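Local coordinates for D-aminopeptidase (PDB 1HI9), which cleaves N-terminal residues from peptides containing D-amino acids, using two zinc ions per subunit inside a self-compartmentalizing decamer, at residues 6-11 with 131-136; 19-24 with 58-63; 102-107 with 113-118. All coordinates share one frame; numbering follows the deposited sequence.

All three contacts are buried, and all converge on the pair of zinc ions and the water between them, differing less in depth than in chemistry. Contact 1 lies near the centre of the chain and consists of carboxylates meeting through metal, with little direct packing. Contact 2, about 13 Å from contact 1 between centres, joins two loops through one histidine, and its flanking residues reach neighbouring subunits. Contact 3, whose centre is about 6 Å from that of contact 1, buries the most area, through stacked rings and backbone bonds. Contacts 1 and 3 share the chain F zinc ion and adjoining strands 2-7 and 97-103; contacts 1 and 2 share the chain G ion.

Contact 1. Residues 6-11 with 131-136; sequences SVDMEG and VGELGL. With ZN (zinc ion), chain F; ZN (zinc ion), chain G.
Glu133 meets Asp8 across the zinc ion of chain F, which Asp8 OD2 binds at 2.0 Å. Along 131-136, the short strand ending at Val131 leads into Gly132, the N-cap of helix 133-143. Glu133 follows in the first turn. Its CG lies beside the backbone N (chi1 -73°) and the chain beyond is extended, which carries the carboxylate out to the metal, its plane turned 51° from that of Asp8. The grip is asymmetric: Glu133 OE1 lies 2.0 Å from the chain F zinc ion and Glu133 OE2 a long 2.7 Å. Glu133 OE1 and Asp8 OD2 are 3.0 Å apart, two acceptors held together by the cation between them. Glu133 OE2 also accepts from Met117 N and from the water that touches both metals. This is a dinuclear zinc centre at the C-terminal end of strand 2-7: Asp8 bridges it, OD1 lying 2.3 Å from the zinc ion of chain G and taking a weak bond from Met9 N. Glu10 and His60 also bind that ion, Glu10 OE2 as a long second contact beside OE1; His104 completes the chain F site. One turn on, Leu136 N is bonded to Gly132 O at 2.9 Å.

Contact 2. Residues 19-24 with 58-63; sequences TFVDSG and DSHSKM. With ZN (zinc ion), chain G.
His60 spans the gap between a zinc ion and the backbone of Val21, using both ring nitrogens. His60 CB starts 3.9 Å from the zinc ion of chain G, and CG leaves it anti to the backbone N (chi1 172°), which brings ND1 to the metal and points NE2 at the 19-24 loop. His60 ND1 binds the chain G zinc ion at 2.5 Å, with the metal at the ring edge and in its plane. Asp8 and Glu10 of the same chain, with the bridging water, complete the ligands of that ion. On the rim between the nitrogens, His60 CE1 is 3.3 Å from the same zinc ion; on the other flank, His60 CD2 is 3.9 Å from Val21 O. At the tip, His60 NE2 donates to Val21 O at 2.9 Å in an almost straight bond (176°), with the oxygen in the ring plane and the donor tilted 22° from the carbonyl plane. Val21 CB lies 3.7 Å from His60 NE2, while one ring face carries Ser61 CB.

Held in its plane at ND1 by zinc and at NE2 by the carbonyl, the ring has little freedom to turn, and zinc on ND1 probably makes the NE2-H more acidic and a stronger donor to Val21 O. Each backbone is shaped nearby: His60 to Met63 form a type II' turn, and Asp22 OD1 accepts from Gly24 N in an Asx turn. A metal-bound histidine whose second nitrogen donates to a main-chain carbonyl is a familiar second-shell arrangement of zinc enzymes, here serving one half of the dinuclear site.

Contact 3. Residues 102-107 with 113-118; sequences GYHARA and MSHSMI. With ZN (zinc ion), chain F.
The rings of His115 and His104 form an offset stack, centroids 4.0 Å apart and planes 22° from parallel, where the loop following strand 97-103 of the mostly parallel seven-stranded sheet folds back beside the dinuclear zinc site. His115 CE1 lies over the His104 face near its rim, 3.1 Å from His104 NE2. His104 NE2 binds the zinc ion of chain F at 1.9 Å, and His104 ND1 donates in its ring plane, almost straight, to Ala105 O at 3.0 Å, standing above the carbonyl plane. From the opposite face, Ala105 O also accepts His115 N at 3.3 Å. One oxygen thus helps to hold both the ring of the metal ligand and the returning loop.

His115 is assigned as the active-site nucleophile. Its CG sits between the backbone N and the carbonyl carbon (chi1 67°), folding the ring back until His115 ND1 donates to Met113 O at 2.7 Å. His115 NE2 is hydrogen-bonded to the zinc-bound water at 2.9 Å, and Phe273 of a neighbouring subunit packs edge-to-face with the ring. With an alanine in place of His115, the zinc-bound water would probably lose its imidazole partner, Met113 O its ND1 donor and His104 its stacked neighbour. Outside the pair, Arg106 N is bonded to Glu160 and Ser114 O to Arg179. The fold-back closes at Ser116, whose OG accepts Ala107 N at 3.1 Å in a bond of 177°.

Contact 1. Residues 6-11 with 131-136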
ATOM      1  N   SER A   6      -3.979   2.111  39.408  1.00 40.16           N
ATOM      2  CA  SER A   6      -4.547   2.327  38.088  1.00 37.02           C
ATOM      3  C   SER A   6      -3.469   3.091  37.350  1.00 36.87           C
ATOM      4  O   SER A   6      -3.099   4.194  37.757  1.00 37.29           O
ATOM      5  CB  SER A   6      -5.816   3.165  38.166  1.00 35.98           C
ATOM      6  OG  SER A   6      -6.295   3.464  36.866  1.00 34.98           O
ATOM      7  N   VAL A   7      -2.952   2.507  36.272  1.00 35.72           N
ATOM      8  CA  VAL A   7      -1.895   3.162  35.517  1.00 35.48           C
ATOM      9  C   VAL A   7      -2.286   3.565  34.098  1.00 36.38           C
ATOM     10  O   VAL A   7      -2.595   2.715  33.262  1.00 36.11           O
ATOM     11  CB  VAL A   7      -0.635   2.267  35.420  1.00 34.98           C
ATOM     12  CG1 VAL A   7       0.540   3.087  34.897  1.00 32.75           C
ATOM     13  CG2 VAL A   7      -0.310   1.669  36.779  1.00 33.25           C
ATOM     14  N   ASP A   8      -2.261   4.872  33.842  1.00 35.87           N
ATOM     15  CA  ASP A   8      -2.564   5.420  32.527  1.00 35.08           C
ATOM     16  C   ASP A   8      -1.211   5.745  31.885  1.00 34.72           C
ATOM     17  O   ASP A   8      -0.164   5.542  32.509  1.00 34.21           O
ATOM     18  CB  ASP A   8      -3.403   6.694  32.664  1.00 35.97           C
ATOM     19  CG  ASP A   8      -4.344   6.903  31.496  1.00 35.71           C
ATOM     20  OD1 ASP A   8      -4.247   6.159  30.501  1.00 37.16           O
ATOM     21  OD2 ASP A   8      -5.186   7.818  31.570  1.00 36.46           O
ATOM     22  N   MET A   9      -1.220   6.259  30.659  1.00 33.39           N
ATOM     23  CA  MET A   9       0.040   6.567  29.969  1.00 32.44           C
ATOM     24  C   MET A   9       0.386   8.026  29.703  1.00 31.94           C
ATOM     25  O   MET A   9       1.545   8.409  29.822  1.00 32.36           O
ATOM     26  CB  MET A   9       0.087   5.852  28.620  1.00 32.87           C
ATOM     27  CG  MET A   9       1.027   4.677  28.573  1.00 36.86           C
ATOM     28  SD  MET A   9       1.242   4.090  26.913  1.00 36.52           S
ATOM     29  CE  MET A   9       2.992   4.168  26.751  1.00 34.83           C
ATOM     30  N   GLU A  10      -0.602   8.827  29.309  1.00 30.55           N
ATOM     31  CA  GLU A  10      -0.351  10.223  28.971  1.00 30.90           C
ATOM     32  C   GLU A  10       0.398  11.009  30.036  1.00 29.39           C
ATOM     33  O   GLU A  10       1.169  11.915  29.721  1.00 28.51           O
ATOM     34  CB  GLU A  10      -1.657  10.941  28.638  1.00 32.89           C
ATOM     35  CG  GLU A  10      -2.313  10.484  27.346  1.00 35.81           C
ATOM     36  CD  GLU A  10      -3.114   9.204  27.506  1.00 34.85           C
ATOM     37  OE1 GLU A  10      -3.133   8.651  28.622  1.00 35.23           O
ATOM     38  OE2 GLU A  10      -3.729   8.755  26.514  1.00 36.69           O
ATOM     39  N   GLY A  11       0.170  10.660  31.292  1.00 28.97           N
ATOM     40  CA  GLY A  11       0.829  11.354  32.374  1.00 29.14           C
ATOM     41  C   GLY A  11       2.162  10.759  32.780  1.00 31.74           C
ATOM     42  O   GLY A  11       2.822  11.282  33.669  1.00 32.27           O
ATOM     43  N   VAL A 131     -15.834  16.629  36.166  1.00 41.14           N
ATOM     44  CA  VAL A 131     -14.805  15.622  36.434  1.00 38.56           C
ATOM     45  C   VAL A 131     -14.307  14.961  35.146  1.00 38.01           C
ATOM     46  O   VAL A 131     -14.963  14.997  34.101  1.00 35.82           O
ATOM     47  CB  VAL A 131     -15.309  14.500  37.369  1.00 38.42           C
ATOM     48  CG1 VAL A 131     -15.696  15.080  38.716  1.00 40.40           C
ATOM     49  CG2 VAL A 131     -16.494  13.766  36.730  1.00 38.21           C
ATOM     50  N   GLY A 132     -13.126  14.368  35.235  1.00 39.17           N
ATOM     51  CA  GLY A 132     -12.559  13.667  34.102  1.00 38.01           C
ATOM     52  C   GLY A 132     -12.361  12.238  34.551  1.00 37.68           C
ATOM     53  O   GLY A 132     -13.046  11.773  35.468  1.00 38.24           O
ATOM     54  N   GLU A 133     -11.429  11.539  33.916  1.00 37.13           N
ATOM     55  CA  GLU A 133     -11.134  10.157  34.287  1.00 36.05           C
ATOM     56  C   GLU A 133     -10.781  10.096  35.770  1.00 36.89           C
ATOM     57  O   GLU A 133     -11.240   9.219  36.503  1.00 35.96           O
ATOM     58  CB  GLU A 133      -9.952   9.631  33.463  1.00 35.04           C
ATOM     59  CG  GLU A 133     -10.287   9.347  32.012  1.00 33.50           C
ATOM     60  CD  GLU A 133      -9.057   9.169  31.147  1.00 33.13           C
ATOM     61  OE1 GLU A 133      -8.092   8.516  31.600  1.00 33.44           O
ATOM     62  OE2 GLU A 133      -9.053   9.675  30.006  1.00 30.94           O
ATOM     63  N   LEU A 134      -9.959  11.046  36.200  1.00 36.73           N
ATOM     64  CA  LEU A 134      -9.517  11.117  37.582  1.00 37.50           C
ATOM     65  C   LEU A 134     -10.702  11.154  38.539  1.00 37.35           C
ATOM     66  O   LEU A 134     -10.773  10.364  39.482  1.00 36.62           O
ATOM     67  CB  LEU A 134      -8.647  12.353  37.764  1.00 37.09           C
ATOM     68  CG  LEU A 134      -7.766  12.381  38.998  1.00 39.34           C
ATOM     69  CD1 LEU A 134      -6.625  13.369  38.767  1.00 38.31           C
ATOM     70  CD2 LEU A 134      -8.593  12.752  40.209  1.00 41.27           C
ATOM     71  N   GLY A 135     -11.636  12.059  38.270  1.00 36.94           N
ATOM     72  CA  GLY A 135     -12.802  12.204  39.115  1.00 36.94           C
ATOM     73  C   GLY A 135     -13.697  10.993  39.097  1.00 36.65           C
ATOM     74  O   GLY A 135     -14.062  10.489  40.155  1.00 37.63           O
ATOM     75  N   LEU A 136     -14.061  10.520  37.911  1.00 36.72           N
ATOM     76  CA  LEU A 136     -14.919   9.347  37.828  1.00 36.82           C
ATOM     77  C   LEU A 136     -14.300   8.153  38.549  1.00 37.52           C
ATOM     78  O   LEU A 136     -14.992   7.447  39.281  1.00 36.84           O
ATOM     79  CB  LEU A 136     -15.189   8.965  36.371  1.00 37.19           C
ATOM     80  CG  LEU A 136     -16.208   9.790  35.586  1.00 39.86           C
ATOM     81  CD1 LEU A 136     -16.374   9.173  34.184  1.00 39.98           C
ATOM     82  CD2 LEU A 136     -17.549   9.812  36.311  1.00 36.90           C
TER
HETATM   83 ZN    ZN F 300      -6.538   8.754  30.404  1.00 31.80          ZN
HETATM   84 ZN    ZN G 301      -4.758   7.043  28.457  1.00 56.24          ZN
HETATM   85  O   HOH W   1      -7.198   7.739  28.688  1.00 28.83           O

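Contact 2. Residues 19-24 with 58-63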
ATOM      1  N   THR A  19       3.058   9.990  20.122  1.00 32.16           N
ATOM      2  CA  THR A  19       3.920   9.040  19.443  1.00 32.78           C
ATOM      3  C   THR A  19       4.451   8.052  20.492  1.00 33.46           C
ATOM      4  O   THR A  19       4.949   6.989  20.145  1.00 33.01           O
ATOM      5  CB  THR A  19       5.127   9.715  18.755  1.00 34.69           C
ATOM      6  OG1 THR A  19       6.019  10.244  19.744  1.00 35.38           O
ATOM      7  CG2 THR A  19       4.657  10.855  17.843  1.00 34.69           C
ATOM      8  N   PHE A  20       4.344   8.415  21.770  1.00 32.95           N
ATOM      9  CA  PHE A  20       4.788   7.560  22.860  1.00 31.90           C
ATOM     10  C   PHE A  20       3.645   6.740  23.488  1.00 32.45           C
ATOM     11  O   PHE A  20       3.904   5.818  24.256  1.00 33.42           O
ATOM     12  CB  PHE A  20       5.440   8.388  23.982  1.00 31.80           C
ATOM     13  CG  PHE A  20       6.770   8.993  23.624  1.00 32.18           C
ATOM     14  CD1 PHE A  20       6.840  10.121  22.821  1.00 31.73           C
ATOM     15  CD2 PHE A  20       7.957   8.435  24.101  1.00 31.51           C
ATOM     16  CE1 PHE A  20       8.058  10.692  22.495  1.00 30.50           C
ATOM     17  CE2 PHE A  20       9.188   9.002  23.778  1.00 29.81           C
ATOM     18  CZ  PHE A  20       9.233  10.131  22.973  1.00 30.82           C
ATOM     19  N   VAL A  21       2.390   7.062  23.185  1.00 32.78           N
ATOM     20  CA  VAL A  21       1.274   6.332  23.796  1.00 32.73           C
ATOM     21  C   VAL A  21       0.361   5.613  22.813  1.00 33.64           C
ATOM     22  O   VAL A  21      -0.493   4.837  23.213  1.00 33.94           O
ATOM     23  CB  VAL A  21       0.391   7.275  24.655  1.00 30.58           C
ATOM     24  CG1 VAL A  21       1.270   8.123  25.556  1.00 30.63           C
ATOM     25  CG2 VAL A  21      -0.467   8.154  23.761  1.00 27.80           C
ATOM     26  N   ASP A  22       0.532   5.875  21.528  1.00 36.12           N
ATOM     27  CA  ASP A  22      -0.299   5.243  20.512  1.00 37.89           C
ATOM     28  C   ASP A  22       0.428   3.976  20.056  1.00 38.06           C
ATOM     29  O   ASP A  22       1.495   4.074  19.455  1.00 37.14           O
ATOM     30  CB  ASP A  22      -0.475   6.212  19.344  1.00 40.56           C
ATOM     31  CG  ASP A  22      -1.504   5.748  18.342  1.00 44.29           C
ATOM     32  OD1 ASP A  22      -1.451   4.565  17.930  1.00 45.81           O
ATOM     33  OD2 ASP A  22      -2.357   6.581  17.956  1.00 45.34           O
ATOM     34  N   SER A  23      -0.137   2.799  20.341  1.00 37.27           N
ATOM     35  CA  SER A  23       0.501   1.536  19.964  1.00 37.74           C
ATOM     36  C   SER A  23       0.915   1.476  18.495  1.00 37.80           C
ATOM     37  O   SER A  23       1.818   0.723  18.123  1.00 38.09           O
ATOM     38  CB  SER A  23      -0.405   0.340  20.301  1.00 38.22           C
ATOM     39  OG  SER A  23      -1.683   0.458  19.693  1.00 39.05           O
ATOM     40  N   GLY A  24       0.267   2.278  17.657  1.00 37.70           N
ATOM     41  CA  GLY A  24       0.621   2.283  16.250  1.00 37.46           C
ATOM     42  C   GLY A  24       1.686   3.299  15.864  1.00 37.55           C
ATOM     43  O   GLY A  24       1.941   3.479  14.676  1.00 37.65           O
ATOM     44  N   ASP A  58      -3.794  -2.006  34.162  1.00 39.12           N
ATOM     45  CA  ASP A  58      -3.370  -1.217  33.011  1.00 36.89           C
ATOM     46  C   ASP A  58      -4.628  -0.473  32.598  1.00 36.87           C
ATOM     47  O   ASP A  58      -5.621  -1.101  32.217  1.00 33.74           O
ATOM     48  CB  ASP A  58      -2.914  -2.146  31.881  1.00 36.93           C
ATOM     49  CG  ASP A  58      -2.189  -1.412  30.773  1.00 35.41           C
ATOM     50  OD1 ASP A  58      -2.646  -0.310  30.393  1.00 36.40           O
ATOM     51  OD2 ASP A  58      -1.174  -1.946  30.270  1.00 35.07           O
ATOM     52  N   SER A  59      -4.589   0.856  32.662  1.00 36.32           N
ATOM     53  CA  SER A  59      -5.772   1.661  32.337  1.00 37.57           C
ATOM     54  C   SER A  59      -5.685   2.527  31.093  1.00 37.08           C
ATOM     55  O   SER A  59      -6.409   3.509  30.981  1.00 37.57           O
ATOM     56  CB  SER A  59      -6.119   2.556  33.528  1.00 35.40           C
ATOM     57  OG  SER A  59      -6.237   1.787  34.705  1.00 38.20           O
ATOM     58  N   HIS A  60      -4.836   2.155  30.148  1.00 36.99           N
ATOM     59  CA  HIS A  60      -4.678   2.960  28.949  1.00 36.38           C
ATOM     60  C   HIS A  60      -5.052   2.255  27.645  1.00 36.70           C
ATOM     61  O   HIS A  60      -4.599   1.143  27.383  1.00 36.37           O
ATOM     62  CB  HIS A  60      -3.226   3.435  28.880  1.00 36.05           C
ATOM     63  CG  HIS A  60      -2.867   4.110  27.593  1.00 36.49           C
ATOM     64  ND1 HIS A  60      -3.404   5.321  27.215  1.00 36.05           N
ATOM     65  CD2 HIS A  60      -2.029   3.743  26.594  1.00 35.77           C
ATOM     66  CE1 HIS A  60      -2.911   5.673  26.041  1.00 35.30           C
ATOM     67  NE2 HIS A  60      -2.074   4.733  25.643  1.00 35.36           N
ATOM     68  N   SER A  61      -5.879   2.911  26.836  1.00 37.32           N
ATOM     69  CA  SER A  61      -6.266   2.378  25.532  1.00 38.53           C
ATOM     70  C   SER A  61      -6.657   0.887  25.551  1.00 39.93           C
ATOM     71  O   SER A  61      -7.667   0.520  26.158  1.00 39.43           O
ATOM     72  CB  SER A  61      -5.110   2.624  24.551  1.00 38.85           C
ATOM     73  OG  SER A  61      -5.462   2.330  23.208  1.00 42.26           O
ATOM     74  N   LYS A  62      -5.870   0.037  24.885  1.00 40.28           N
ATOM     75  CA  LYS A  62      -6.153  -1.399  24.842  1.00 41.78           C
ATOM     76  C   LYS A  62      -5.702  -2.081  26.118  1.00 41.30           C
ATOM     77  O   LYS A  62      -5.856  -3.289  26.271  1.00 43.15           O
ATOM     78  CB  LYS A  62      -5.474  -2.070  23.638  1.00 43.38           C
ATOM     79  CG  LYS A  62      -5.949  -1.527  22.318  1.00 46.41           C
ATOM     80  CD  LYS A  62      -7.457  -1.650  22.196  1.00 49.03           C
ATOM     81  CE  LYS A  62      -7.996  -0.692  21.136  1.00 51.52           C
ATOM     82  NZ  LYS A  62      -9.475  -0.786  20.995  1.00 51.50           N
ATOM     83  N   MET A  63      -5.128  -1.294  27.020  1.00 40.42           N
ATOM     84  CA  MET A  63      -4.673  -1.770  28.324  1.00 40.17           C
ATOM     85  C   MET A  63      -3.776  -3.008  28.289  1.00 39.30           C
ATOM     86  O   MET A  63      -3.843  -3.874  29.163  1.00 38.30           O
ATOM     87  CB  MET A  63      -5.901  -1.996  29.209  1.00 40.02           C
ATOM     88  CG  MET A  63      -6.752  -0.735  29.310  1.00 40.68           C
ATOM     89  SD  MET A  63      -8.443  -1.025  29.882  1.00 43.84           S
ATOM     90  CE  MET A  63      -9.046   0.649  30.057  1.00 42.21           C
TER
HETATM   91 ZN    ZN G 301      -4.758   7.043  28.457  1.00 56.24          ZN
HETATM   92  O   HOH W   1      -7.198   7.739  28.688  1.00 28.83           O

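Contact 3. Residues 102-107 with 113-118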
ATOM      1  N   GLY A 102       0.440   8.017  36.163  1.00 34.73           N
ATOM      2  CA  GLY A 102       0.440   8.421  34.775  1.00 34.11           C
ATOM      3  C   GLY A 102      -0.852   9.070  34.328  1.00 34.24           C
ATOM      4  O   GLY A 102      -1.235   8.969  33.159  1.00 32.61           O
ATOM      5  N   TYR A 103      -1.536   9.732  35.256  1.00 33.23           N
ATOM      6  CA  TYR A 103      -2.777  10.400  34.913  1.00 33.13           C
ATOM      7  C   TYR A 103      -2.553  11.740  34.224  1.00 32.79           C
ATOM      8  O   TYR A 103      -1.462  12.317  34.259  1.00 31.64           O
ATOM      9  CB  TYR A 103      -3.646  10.564  36.157  1.00 33.39           C
ATOM     10  CG  TYR A 103      -4.546   9.365  36.399  1.00 33.86           C
ATOM     11  CD1 TYR A 103      -4.035   8.068  36.380  1.00 33.61           C
ATOM     12  CD2 TYR A 103      -5.905   9.526  36.620  1.00 33.00           C
ATOM     13  CE1 TYR A 103      -4.865   6.961  36.570  1.00 34.03           C
ATOM     14  CE2 TYR A 103      -6.741   8.428  36.815  1.00 34.85           C
ATOM     15  CZ  TYR A 103      -6.220   7.156  36.786  1.00 34.23           C
ATOM     16  OH  TYR A 103      -7.063   6.087  36.955  1.00 33.00           O
ATOM     17  N   HIS A 104      -3.613  12.223  33.591  1.00 33.99           N
ATOM     18  CA  HIS A 104      -3.571  13.479  32.846  1.00 33.47           C
ATOM     19  C   HIS A 104      -4.785  14.325  33.167  1.00 32.55           C
ATOM     20  O   HIS A 104      -5.714  13.859  33.803  1.00 32.60           O
ATOM     21  CB  HIS A 104      -3.541  13.172  31.341  1.00 31.65           C
ATOM     22  CG  HIS A 104      -4.639  12.250  30.908  1.00 29.86           C
ATOM     23  ND1 HIS A 104      -5.941  12.667  30.736  1.00 30.64           N
ATOM     24  CD2 HIS A 104      -4.637  10.917  30.667  1.00 29.75           C
ATOM     25  CE1 HIS A 104      -6.697  11.635  30.405  1.00 26.90           C
ATOM     26  NE2 HIS A 104      -5.928  10.561  30.357  1.00 31.53           N
ATOM     27  N   ALA A 105      -4.761  15.568  32.697  1.00 33.21           N
ATOM     28  CA  ALA A 105      -5.844  16.505  32.918  1.00 32.60           C
ATOM     29  C   ALA A 105      -7.086  16.100  32.134  1.00 32.83           C
ATOM     30  O   ALA A 105      -6.993  15.441  31.080  1.00 31.25           O
ATOM     31  CB  ALA A 105      -5.405  17.887  32.510  1.00 31.78           C
ATOM     32  N   ARG A 106      -8.249  16.496  32.652  1.00 32.43           N
ATOM     33  CA  ARG A 106      -9.526  16.190  32.000  1.00 32.49           C
ATOM     34  C   ARG A 106      -9.666  17.040  30.738  1.00 31.77           C
ATOM     35  O   ARG A 106      -8.969  18.041  30.570  1.00 32.41           O
ATOM     36  CB  ARG A 106     -10.700  16.441  32.966  1.00 33.74           C
ATOM     37  CG  ARG A 106     -10.850  17.885  33.500  1.00 35.12           C
ATOM     38  CD  ARG A 106     -11.962  17.963  34.551  1.00 37.46           C
ATOM     39  NE  ARG A 106     -12.051  19.253  35.245  1.00 39.72           N
ATOM     40  CZ  ARG A 106     -12.752  20.300  34.820  1.00 39.06           C
ATOM     41  NH1 ARG A 106     -13.447  20.238  33.688  1.00 38.59           N
ATOM     42  NH2 ARG A 106     -12.756  21.411  35.539  1.00 38.93           N
ATOM     43  N   ALA A 107     -10.563  16.633  29.854  1.00 32.26           N
ATOM     44  CA  ALA A 107     -10.796  17.333  28.591  1.00 32.30           C
ATOM     45  C   ALA A 107     -11.138  18.810  28.751  1.00 32.08           C
ATOM     46  O   ALA A 107     -11.680  19.225  29.774  1.00 32.29           O
ATOM     47  CB  ALA A 107     -11.913  16.636  27.825  1.00 33.04           C
ATOM     48  N   MET A 113      -1.698  16.314  26.624  1.00 31.62           N
ATOM     49  CA  MET A 113      -2.599  15.261  26.157  1.00 32.73           C
ATOM     50  C   MET A 113      -3.912  15.184  26.923  1.00 31.96           C
ATOM     51  O   MET A 113      -4.419  14.101  27.190  1.00 31.81           O
ATOM     52  CB  MET A 113      -1.883  13.912  26.204  1.00 32.42           C
ATOM     53  CG  MET A 113      -0.639  13.881  25.326  1.00 35.39           C
ATOM     54  SD  MET A 113       0.232  12.271  25.336  1.00 34.72           S
ATOM     55  CE  MET A 113      -0.673  11.504  24.103  1.00 38.08           C
ATOM     56  N   SER A 114      -4.461  16.343  27.266  1.00 32.23           N
ATOM     57  CA  SER A 114      -5.718  16.405  28.005  1.00 32.47           C
ATOM     58  C   SER A 114      -6.892  15.796  27.222  1.00 32.44           C
ATOM     59  O   SER A 114      -7.052  16.032  26.022  1.00 31.75           O
ATOM     60  CB  SER A 114      -6.051  17.858  28.348  1.00 31.67           C
ATOM     61  OG  SER A 114      -6.240  18.615  27.169  1.00 31.39           O
ATOM     62  N   HIS A 115      -7.701  15.007  27.921  1.00 32.41           N
ATOM     63  CA  HIS A 115      -8.887  14.379  27.337  1.00 33.05           C
ATOM     64  C   HIS A 115      -9.569  13.567  28.423  1.00 31.91           C
ATOM     65  O   HIS A 115      -9.050  13.475  29.530  1.00 30.96           O
ATOM     66  CB  HIS A 115      -8.516  13.462  26.171  1.00 33.81           C
ATOM     67  CG  HIS A 115      -7.744  12.250  26.587  1.00 34.30           C
ATOM     68  ND1 HIS A 115      -6.409  12.300  26.926  1.00 34.73           N
ATOM     69  CD2 HIS A 115      -8.129  10.966  26.768  1.00 34.35           C
ATOM     70  CE1 HIS A 115      -6.004  11.100  27.293  1.00 35.46           C
ATOM     71  NE2 HIS A 115      -7.029  10.270  27.206  1.00 36.48           N
ATOM     72  N   SER A 116     -10.732  13.008  28.101  1.00 32.33           N
ATOM     73  CA  SER A 116     -11.504  12.186  29.030  1.00 32.91           C
ATOM     74  C   SER A 116     -12.075  10.960  28.313  1.00 32.97           C
ATOM     75  O   SER A 116     -13.100  11.057  27.643  1.00 33.69           O
ATOM     76  CB  SER A 116     -12.657  12.996  29.633  1.00 33.34           C
ATOM     77  OG  SER A 116     -12.178  14.084  30.388  1.00 30.40           O
ATOM     78  N   MET A 117     -11.405   9.820  28.473  1.00 34.41           N
ATOM     79  CA  MET A 117     -11.787   8.544  27.856  1.00 35.50           C
ATOM     80  C   MET A 117     -11.654   8.540  26.331  1.00 36.21           C
ATOM     81  O   MET A 117     -10.862   7.781  25.786  1.00 35.28           O
ATOM     82  CB  MET A 117     -13.204   8.146  28.261  1.00 37.10           C
ATOM     83  CG  MET A 117     -13.356   7.807  29.744  1.00 41.35           C
ATOM     84  SD  MET A 117     -12.194   6.525  30.348  1.00 41.76           S
ATOM     85  CE  MET A 117     -12.879   5.029  29.607  1.00 41.28           C
ATOM     86  N   ILE A 118     -12.429   9.373  25.641  1.00 36.70           N
ATOM     87  CA  ILE A 118     -12.346   9.445  24.180  1.00 36.50           C
ATOM     88  C   ILE A 118     -12.181  10.897  23.766  1.00 36.84           C
ATOM     89  O   ILE A 118     -12.517  11.802  24.527  1.00 36.43           O
ATOM     90  CB  ILE A 118     -13.615   8.887  23.515  1.00 35.58           C
ATOM     91  CG1 ILE A 118     -14.833   9.678  23.998  1.00 35.63           C
ATOM     92  CG2 ILE A 118     -13.767   7.413  23.847  1.00 34.49           C
ATOM     93  CD1 ILE A 118     -16.085   9.410  23.206  1.00 36.47           C
TER
HETATM   94 ZN    ZN F 300      -6.538   8.754  30.404  1.00 31.80          ZN
HETATM   95  O   HOH W   1      -7.198   7.739  28.688  1.00 28.83           O